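Local structure of glucose-6-phosphate isomerase (Thermus thermophilus, 1ZZG) at residues Thr232-Leu235 against Leu236-Arg240; Phe247-Ser251 against Glu252-His256; Pro367-Pro371 against Tyr372-Trp376. The protein probably catalyses the reversible isomerisation of glucose 6-phosphate to fructose 6-phosphate, a step shared by glycolysis and gluconeogenesis. All coordinates share one frame; numbering follows the deposited sequence.

Interaction 1. Residues Thr232-Leu235 against Leu236-Arg240; sequences TALL and LHLHR
Leu235 O holds the imidazole of His239 at the C-terminal end of helix 228-238. The side-chain bond is short and straight: His239 ND1 lies 2.8 Å from Leu235 O, with an N-H...O angle of 179°, and the oxygen sits in the plane of the ring, at its edge. With CG anti to the carbonyl carbon (chi1 -60°), the ring folds back along the last turn and brings ND1 to the oxygen. The backbone N of His239 adds a weak bond to the same oxygen, at 3.4 Å from Leu235 O, while bonding Leu236 O as the chain tightens at the helix end.

The backbone bonds before it follow the regular helical pattern. Leu236 N donates to Thr232 O, His237 N to Ala233 O at 2.8 Å, and Leu238 N to Leu234 O at 2.7 Å.

Apolar contact joins two leucines one turn apart. Leu234 and Leu238 cross obliquely, with Leu234 CG 3.8 Å from Leu238 CD1, and Leu238 CG lies 3.2 Å from Leu234 O. On another side of the helix, the methyl Leu236 CD1 presses to 3.0 Å from Thr232 O, a tight fit over an oxygen already bonded to the backbone.

Other polar ends bond elsewhere in the chain: Thr232 OG1 to Gln384 and His380, and His237 ND1 to Trp392. Helix 12-18 packs against Leu234, Leu235 and Leu238, whereas helix 371-391 meets Ala233, Leu236 and His237.

Since ND1 of His239 is a donor and NE2 bonds the guanidinium of Arg360, the ring is probably neutral with its proton on ND1; gripped at both nitrogens, it satisfies a carbonyl of the terminal turn that the backbone alone serves poorly.

Interaction 2. Residues Phe247-Ser251 against Glu252-His256; sequences FMVYS and ERLSH
Ser251 OG and the N-H groups at the start of the following turn converge on a carboxylate of another chain, Glu102 of the second subunit, while Leu254 N reaches the same hydroxyl only weakly. That weak bond from Leu254 N to Ser251 OG spans 3.3 Å, with an N-H...O angle of 152°. OG stands anti to the backbone N (chi1 174°), which lays it alongside the opening of the turn. One oxygen of the Glu102 carboxylate bonds Ser251 OG, and the other takes the N-H groups of Glu252 and Arg253.

The turn itself is a type I beta turn from Glu252 to Ser255, closed by Ser255 N to Glu252 O at 2.9 Å. On the apolar side, Val249 and Leu254 cross at about a right angle, with Val249 CG1 lying 3.9 Å from both CB and CD1 of Leu254. On the polar side a water lies 2.8 Å from Glu252 OE1 and reaches Ser251 O only weakly; that carboxylate oxygen also forms a salt bridge with Lys290.

Tyr250, at the centre of an inverse gamma turn, bends the chain out of the sheet. The arrangement is the connection after a parallel strand of an alpha/beta fold: strand 244-249, flanked by strands 278-287 and 306-313, gives way to a turn leading into helix 257-269, here built into the interface of the dimer.

Interaction 3. Residues Pro367-Pro371 against Tyr372-Trp376; sequences PEVSP and YAVGW
Ser370 caps helix 371-391, and the tight part of the contact gathers round its hydroxyl. Ala373 N donates to Ser370 OG at 3.3 Å, the N-cap bond, while Ser370 OG gives its own proton to Glu368 OE2 at 2.6 Å, meeting that oxygen on its anti side and 24° out of the carboxylate plane. A chi1 of 59° sets OG between the backbone N and the carbonyl carbon, facing the first turn. The methyl Ala373 CB is wedged 3.2 Å from Glu368 O and 3.5 Å from Ser370 OG. Val374 N bonds Ser370 O at 2.8 Å, and Gly375 N bonds Pro371 O.

Putting an alanine at Ser370 would probably leave Ala373 N without its cap and free the Glu368 carboxylate to turn.

Packing is looser away from the cap: Val369 CG1 and Val374 CG2 stand 4.1 Å apart, and Pro367 CD, on a partly exposed residue, comes no closer than 4.3 Å to Ala373 CB. Tyr372, also partly exposed, carries its ring away from the loop.

The loop joins strand 360-366 to helix 371-391, with helix 79-88 meeting Pro371 and Val374, and helix 206-221 lying against Tyr372 and Trp376.

How the interactions relate
The three contacts come in series along the chain. Interaction 1 ends helix 228-238, which is followed, after a short loop, by strand 244-249, the strand that interaction 2 closes; interaction 3 follows strand 360-366 of the same mixed sheet. Interactions 2 and 3 lie 13 Å apart, centre to centre, and touch: Leu254 packs on Val369 and Val374, and Arg253 NH1 bonds Val369 O weakly. Interaction 1 stands about 22 Å and 24 Å from their centres and touches neither. Helix 371-391 spans the gap, starting at interaction 3 and packing farther along against interaction 1. Glu102 of the second subunit meets both Ser251 and Val369, placing the joined pair at the dimer interface.

Interaction 1. Residues Thr232-Leu235 against Leu236-Arg240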
loop_
_atom_site.group_PDB
_atom_site.type_symbol
_atom_site.label_atom_id
_atom_site.label_comp_id
_atom_site.label_asym_id
_atom_site.label_seq_id
_atom_site.Cartn_x
_atom_site.Cartn_y
_atom_site.Cartn_z
ATOM N N THR A 232 -0.377 -15.870 -19.135
ATOM C CA THR A 232 0.210 -14.770 -18.368
ATOM C C THR A 232 1.556 -15.199 -17.795
ATOM O O THR A 232 2.447 -14.371 -17.603
ATOM C CB THR A 232 -0.736 -14.271 -17.237
ATOM O OG1 THR A 232 -1.064 -15.350 -16.352
ATOM C CG2 THR A 232 -2.019 -13.699 -17.845
ATOM N N ALA A 233 1.710 -16.496 -17.531
ATOM C CA ALA A 233 2.984 -17.002 -17.030
ATOM C C ALA A 233 4.012 -16.721 -18.131
ATOM O O ALA A 233 5.130 -16.274 -17.862
ATOM C CB ALA A 233 2.893 -18.491 -16.768
ATOM N N LEU A 234 3.620 -16.980 -19.375
ATOM C CA LEU A 234 4.506 -16.737 -20.512
ATOM C C LEU A 234 4.874 -15.255 -20.579
ATOM O O LEU A 234 6.040 -14.904 -20.749
ATOM C CB LEU A 234 3.834 -17.151 -21.825
ATOM C CG LEU A 234 4.655 -16.867 -23.091
ATOM C CD1 LEU A 234 5.948 -17.678 -23.050
ATOM C CD2 LEU A 234 3.841 -17.215 -24.333
ATOM N N LEU A 235 3.873 -14.391 -20.449
ATOM C CA LEU A 235 4.112 -12.953 -20.496
ATOM C C LEU A 235 5.188 -12.561 -19.489
ATOM O O LEU A 235 6.160 -11.904 -19.845
ATOM C CB LEU A 235 2.819 -12.179 -20.213
ATOM C CG LEU A 235 1.771 -12.147 -21.330
ATOM C CD1 LEU A 235 0.486 -11.531 -20.806
ATOM C CD2 LEU A 235 2.301 -11.342 -22.514
ATOM N N LEU A 236 5.020 -12.956 -18.231
ATOM C CA LEU A 236 6.024 -12.619 -17.228
ATOM C C LEU A 236 7.365 -13.267 -17.584
ATOM O O LEU A 236 8.425 -12.664 -17.403
ATOM C CB LEU A 236 5.578 -13.068 -15.829
ATOM C CG LEU A 236 4.610 -12.150 -15.067
ATOM C CD1 LEU A 236 3.223 -12.178 -15.704
ATOM C CD2 LEU A 236 4.528 -12.604 -13.613
ATOM N N HIS A 237 7.316 -14.492 -18.104
ATOM C CA HIS A 237 8.536 -15.205 -18.475
ATOM C C HIS A 237 9.322 -14.499 -19.580
ATOM O O HIS A 237 10.552 -14.430 -19.532
ATOM C CB HIS A 237 8.218 -16.626 -18.937
ATOM C CG HIS A 237 9.435 -17.414 -19.311
ATOM N ND1 HIS A 237 10.472 -17.635 -18.429
ATOM C CD2 HIS A 237 9.793 -18.013 -20.472
ATOM C CE1 HIS A 237 11.416 -18.337 -19.032
ATOM N NE2 HIS A 237 11.029 -18.580 -20.271
ATOM N N LEU A 238 8.604 -13.981 -20.572
ATOM C CA LEU A 238 9.232 -13.283 -21.692
ATOM C C LEU A 238 9.864 -11.950 -21.264
ATOM O O LEU A 238 10.618 -11.339 -22.020
ATOM C CB LEU A 238 8.205 -13.047 -22.804
ATOM C CG LEU A 238 7.597 -14.298 -23.450
ATOM C CD1 LEU A 238 6.541 -13.884 -24.447
ATOM C CD2 LEU A 238 8.682 -15.125 -24.128
ATOM N N HIS A 239 9.554 -11.507 -20.050
ATOM C CA HIS A 239 10.114 -10.269 -19.534
ATOM C C HIS A 239 10.828 -10.540 -18.219
ATOM O O HIS A 239 11.002 -9.643 -17.398
ATOM C CB HIS A 239 9.017 -9.226 -19.319
ATOM C CG HIS A 239 8.274 -8.862 -20.567
ATOM N ND1 HIS A 239 7.213 -9.600 -21.043
ATOM C CD2 HIS A 239 8.451 -7.844 -21.446
ATOM C CE1 HIS A 239 6.767 -9.054 -22.162
ATOM N NE2 HIS A 239 7.501 -7.988 -22.429
ATOM N N ARG A 240 11.257 -11.785 -18.030
ATOM C CA ARG A 240 11.930 -12.194 -16.792
ATOM C C ARG A 240 13.213 -11.420 -16.494
ATOM O O ARG A 240 13.698 -11.413 -15.365
ATOM C CB ARG A 240 12.246 -13.691 -16.854
ATOM C CG ARG A 240 13.255 -14.060 -17.936
ATOM C CD ARG A 240 13.669 -15.529 -17.865
ATOM N NE ARG A 240 14.224 -15.886 -16.560
ATOM C CZ ARG A 240 14.714 -17.086 -16.258
ATOM N NH1 ARG A 240 14.722 -18.048 -17.171
ATOM N NH2 ARG A 240 15.180 -17.330 -15.040
#

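Interaction 2. Residues Phe247-Ser251 against Glu252-His256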
loop_
_atom_site.group_PDB
_atom_site.type_symbol
_atom_site.label_atom_id
_atom_site.label_comp_id
_atom_site.label_asym_id
_atom_site.label_seq_id
_atom_site.Cartn_x
_atom_site.Cartn_y
_atom_site.Cartn_z
ATOM N N PHE A 247 1.742 -4.419 -10.955
ATOM C CA PHE A 247 0.429 -5.049 -10.837
ATOM C C PHE A 247 -0.493 -3.910 -10.398
ATOM O O PHE A 247 -0.489 -3.510 -9.231
ATOM C CB PHE A 247 0.470 -6.167 -9.779
ATOM C CG PHE A 247 -0.815 -6.946 -9.659
ATOM C CD1 PHE A 247 -1.177 -7.880 -10.627
ATOM C CD2 PHE A 247 -1.672 -6.735 -8.581
ATOM C CE1 PHE A 247 -2.370 -8.591 -10.523
ATOM C CE2 PHE A 247 -2.861 -7.437 -8.468
ATOM C CZ PHE A 247 -3.214 -8.368 -9.441
ATOM N N MET A 248 -1.274 -3.393 -11.343
ATOM C CA MET A 248 -2.166 -2.263 -11.095
ATOM C C MET A 248 -3.651 -2.612 -11.175
ATOM O O MET A 248 -4.142 -3.045 -12.215
ATOM C CB MET A 248 -1.827 -1.156 -12.097
ATOM C CG MET A 248 -2.550 0.162 -11.905
ATOM S SD MET A 248 -1.861 1.385 -13.067
ATOM C CE MET A 248 -2.809 2.837 -12.648
ATOM N N VAL A 249 -4.369 -2.393 -10.076
ATOM C CA VAL A 249 -5.791 -2.714 -10.021
ATOM C C VAL A 249 -6.695 -1.484 -10.005
ATOM O O VAL A 249 -6.555 -0.615 -9.145
ATOM C CB VAL A 249 -6.107 -3.564 -8.770
ATOM C CG1 VAL A 249 -7.577 -3.954 -8.759
ATOM C CG2 VAL A 249 -5.228 -4.800 -8.753
ATOM N N TYR A 250 -7.622 -1.422 -10.957
ATOM C CA TYR A 250 -8.559 -0.311 -11.046
ATOM C C TYR A 250 -9.813 -0.552 -10.226
ATOM O O TYR A 250 -10.891 -0.789 -10.770
ATOM C CB TYR A 250 -8.944 -0.038 -12.503
ATOM C CG TYR A 250 -8.021 0.959 -13.146
ATOM C CD1 TYR A 250 -6.736 0.596 -13.541
ATOM C CD2 TYR A 250 -8.400 2.298 -13.274
ATOM C CE1 TYR A 250 -5.845 1.541 -14.041
ATOM C CE2 TYR A 250 -7.515 3.252 -13.771
ATOM C CZ TYR A 250 -6.243 2.868 -14.149
ATOM O OH TYR A 250 -5.361 3.818 -14.612
ATOM N N SER A 251 -9.651 -0.481 -8.911
ATOM C CA SER A 251 -10.740 -0.684 -7.967
ATOM C C SER A 251 -10.266 -0.270 -6.585
ATOM O O SER A 251 -9.091 -0.422 -6.255
ATOM C CB SER A 251 -11.152 -2.159 -7.938
ATOM O OG SER A 251 -12.119 -2.401 -6.927
ATOM N N GLU A 252 -11.175 0.278 -5.784
ATOM C CA GLU A 252 -10.827 0.669 -4.425
ATOM C C GLU A 252 -11.198 -0.499 -3.505
ATOM O O GLU A 252 -10.525 -0.756 -2.505
ATOM C CB GLU A 252 -11.576 1.944 -4.019
ATOM C CG GLU A 252 -11.316 2.416 -2.587
ATOM C CD GLU A 252 -9.870 2.851 -2.322
ATOM O OE1 GLU A 252 -9.081 3.022 -3.279
ATOM O OE2 GLU A 252 -9.527 3.035 -1.132
ATOM N N ARG A 253 -12.268 -1.210 -3.847
ATOM C CA ARG A 253 -12.691 -2.363 -3.050
ATOM C C ARG A 253 -11.553 -3.390 -3.006
ATOM O O ARG A 253 -11.372 -4.091 -2.005
ATOM C CB ARG A 253 -13.943 -3.002 -3.660
ATOM C CG ARG A 253 -15.179 -2.108 -3.628
ATOM C CD ARG A 253 -16.311 -2.768 -4.388
ATOM N NE ARG A 253 -16.633 -4.068 -3.814
ATOM C CZ ARG A 253 -17.264 -5.038 -4.463
ATOM N NH1 ARG A 253 -17.640 -4.853 -5.721
ATOM N NH2 ARG A 253 -17.527 -6.189 -3.850
ATOM N N LEU A 254 -10.791 -3.462 -4.092
ATOM C CA LEU A 254 -9.657 -4.381 -4.193
ATOM C C LEU A 254 -8.329 -3.680 -3.892
ATOM O O LEU A 254 -7.279 -4.117 -4.356
ATOM C CB LEU A 254 -9.580 -4.980 -5.597
ATOM C CG LEU A 254 -10.622 -6.008 -6.038
ATOM C CD1 LEU A 254 -10.326 -6.423 -7.473
ATOM C CD2 LEU A 254 -10.583 -7.225 -5.117
ATOM N N SER A 255 -8.373 -2.603 -3.117
ATOM C CA SER A 255 -7.159 -1.849 -2.794
ATOM C C SER A 255 -6.069 -2.660 -2.086
ATOM O O SER A 255 -4.907 -2.266 -2.078
ATOM C CB SER A 255 -7.512 -0.635 -1.928
ATOM O OG SER A 255 -7.921 -1.032 -0.636
ATOM N N HIS A 256 -6.436 -3.786 -1.485
ATOM C CA HIS A 256 -5.450 -4.595 -0.775
ATOM C C HIS A 256 -4.978 -5.817 -1.561
ATOM O O HIS A 256 -4.128 -6.575 -1.082
ATOM C CB HIS A 256 -6.013 -5.012 0.584
ATOM C CG HIS A 256 -6.197 -3.863 1.526
ATOM N ND1 HIS A 256 -5.181 -3.388 2.326
ATOM C CD2 HIS A 256 -7.253 -3.040 1.733
ATOM C CE1 HIS A 256 -5.599 -2.321 2.982
ATOM N NE2 HIS A 256 -6.854 -2.088 2.640
HETATM O O HOH W 1 -8.695 2.782 -6.028
#

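Interaction 3. Residues Pro367-Pro371 against Tyr372-Trp376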
loop_
_atom_site.group_PDB
_atom_site.type_symbol
_atom_site.label_atom_id
_atom_site.label_comp_id
_atom_site.label_asym_id
_atom_site.label_seq_id
_atom_site.Cartn_x
_atom_site.Cartn_y
_atom_site.Cartn_z
ATOM N N PRO A 367 -15.354 -9.488 -14.977
ATOM C CA PRO A 367 -16.713 -9.049 -15.310
ATOM C C PRO A 367 -17.188 -7.975 -14.329
ATOM O O PRO A 367 -17.892 -7.041 -14.699
ATOM C CB PRO A 367 -17.520 -10.335 -15.204
ATOM C CG PRO A 367 -16.529 -11.376 -15.668
ATOM C CD PRO A 367 -15.255 -10.960 -14.957
ATOM N N GLU A 368 -16.788 -8.125 -13.073
ATOM C CA GLU A 368 -17.139 -7.183 -12.019
ATOM C C GLU A 368 -16.351 -7.617 -10.792
ATOM O O GLU A 368 -15.764 -8.697 -10.794
ATOM C CB GLU A 368 -18.647 -7.235 -11.722
ATOM C CG GLU A 368 -19.137 -8.484 -10.981
ATOM C CD GLU A 368 -19.130 -9.740 -11.833
ATOM O OE1 GLU A 368 -19.819 -9.757 -12.877
ATOM O OE2 GLU A 368 -18.445 -10.721 -11.457
ATOM N N VAL A 369 -16.318 -6.783 -9.758
ATOM C CA VAL A 369 -15.605 -7.149 -8.541
ATOM C C VAL A 369 -16.563 -7.944 -7.661
ATOM O O VAL A 369 -17.377 -7.374 -6.932
ATOM C CB VAL A 369 -15.099 -5.911 -7.765
ATOM C CG1 VAL A 369 -14.363 -6.359 -6.499
ATOM C CG2 VAL A 369 -14.168 -5.090 -8.652
ATOM N N SER A 370 -16.461 -9.268 -7.754
ATOM C CA SER A 370 -17.305 -10.179 -6.989
ATOM C C SER A 370 -16.474 -11.343 -6.454
ATOM O O SER A 370 -15.377 -11.613 -6.948
ATOM C CB SER A 370 -18.416 -10.732 -7.883
ATOM O OG SER A 370 -17.877 -11.425 -9.000
ATOM N N PRO A 371 -16.984 -12.043 -5.424
ATOM C CA PRO A 371 -16.243 -13.176 -4.865
ATOM C C PRO A 371 -15.853 -14.161 -5.977
ATOM O O PRO A 371 -14.717 -14.634 -6.039
ATOM C CB PRO A 371 -17.242 -13.780 -3.879
ATOM C CG PRO A 371 -18.014 -12.569 -3.403
ATOM C CD PRO A 371 -18.247 -11.824 -4.698
ATOM N N TYR A 372 -16.805 -14.444 -6.861
ATOM C CA TYR A 372 -16.594 -15.366 -7.979
ATOM C C TYR A 372 -15.432 -14.910 -8.863
ATOM O O TYR A 372 -14.472 -15.657 -9.085
ATOM C CB TYR A 372 -17.880 -15.469 -8.805
ATOM C CG TYR A 372 -17.824 -16.422 -9.987
ATOM C CD1 TYR A 372 -17.961 -17.800 -9.812
ATOM C CD2 TYR A 372 -17.657 -15.938 -11.285
ATOM C CE1 TYR A 372 -17.941 -18.672 -10.905
ATOM C CE2 TYR A 372 -17.631 -16.800 -12.383
ATOM C CZ TYR A 372 -17.775 -18.161 -12.186
ATOM O OH TYR A 372 -17.758 -19.006 -13.275
ATOM N N ALA A 373 -15.509 -13.674 -9.350
ATOM C CA ALA A 373 -14.468 -13.124 -10.215
ATOM C C ALA A 373 -13.109 -12.961 -9.523
ATOM O O ALA A 373 -12.066 -13.217 -10.124
ATOM C CB ALA A 373 -14.925 -11.770 -10.787
ATOM N N VAL A 374 -13.118 -12.529 -8.268
ATOM C CA VAL A 374 -11.871 -12.328 -7.538
ATOM C C VAL A 374 -11.257 -13.668 -7.122
ATOM O O VAL A 374 -10.037 -13.825 -7.142
ATOM C CB VAL A 374 -12.095 -11.409 -6.311
ATOM C CG1 VAL A 374 -10.818 -11.308 -5.479
ATOM C CG2 VAL A 374 -12.527 -10.009 -6.798
ATOM N N GLY A 375 -12.104 -14.632 -6.758
ATOM C CA GLY A 375 -11.605 -15.948 -6.395
ATOM C C GLY A 375 -10.922 -16.545 -7.614
ATOM O O GLY A 375 -9.901 -17.232 -7.520
ATOM N N TRP A 376 -11.506 -16.276 -8.775
ATOM C CA TRP A 376 -10.963 -16.744 -10.038
ATOM C C TRP A 376 -9.599 -16.070 -10.245
ATOM O O TRP A 376 -8.598 -16.742 -10.490
ATOM C CB TRP A 376 -11.918 -16.371 -11.181
ATOM C CG TRP A 376 -11.571 -16.990 -12.516
ATOM C CD1 TRP A 376 -10.320 -17.184 -13.037
ATOM C CD2 TRP A 376 -12.495 -17.447 -13.515
ATOM N NE1 TRP A 376 -10.408 -17.734 -14.298
ATOM C CE2 TRP A 376 -11.732 -17.906 -14.614
ATOM C CE3 TRP A 376 -13.896 -17.516 -13.586
ATOM C CZ2 TRP A 376 -12.322 -18.423 -15.775
ATOM C CZ3 TRP A 376 -14.484 -18.034 -14.745
ATOM C CH2 TRP A 376 -13.692 -18.481 -15.820
#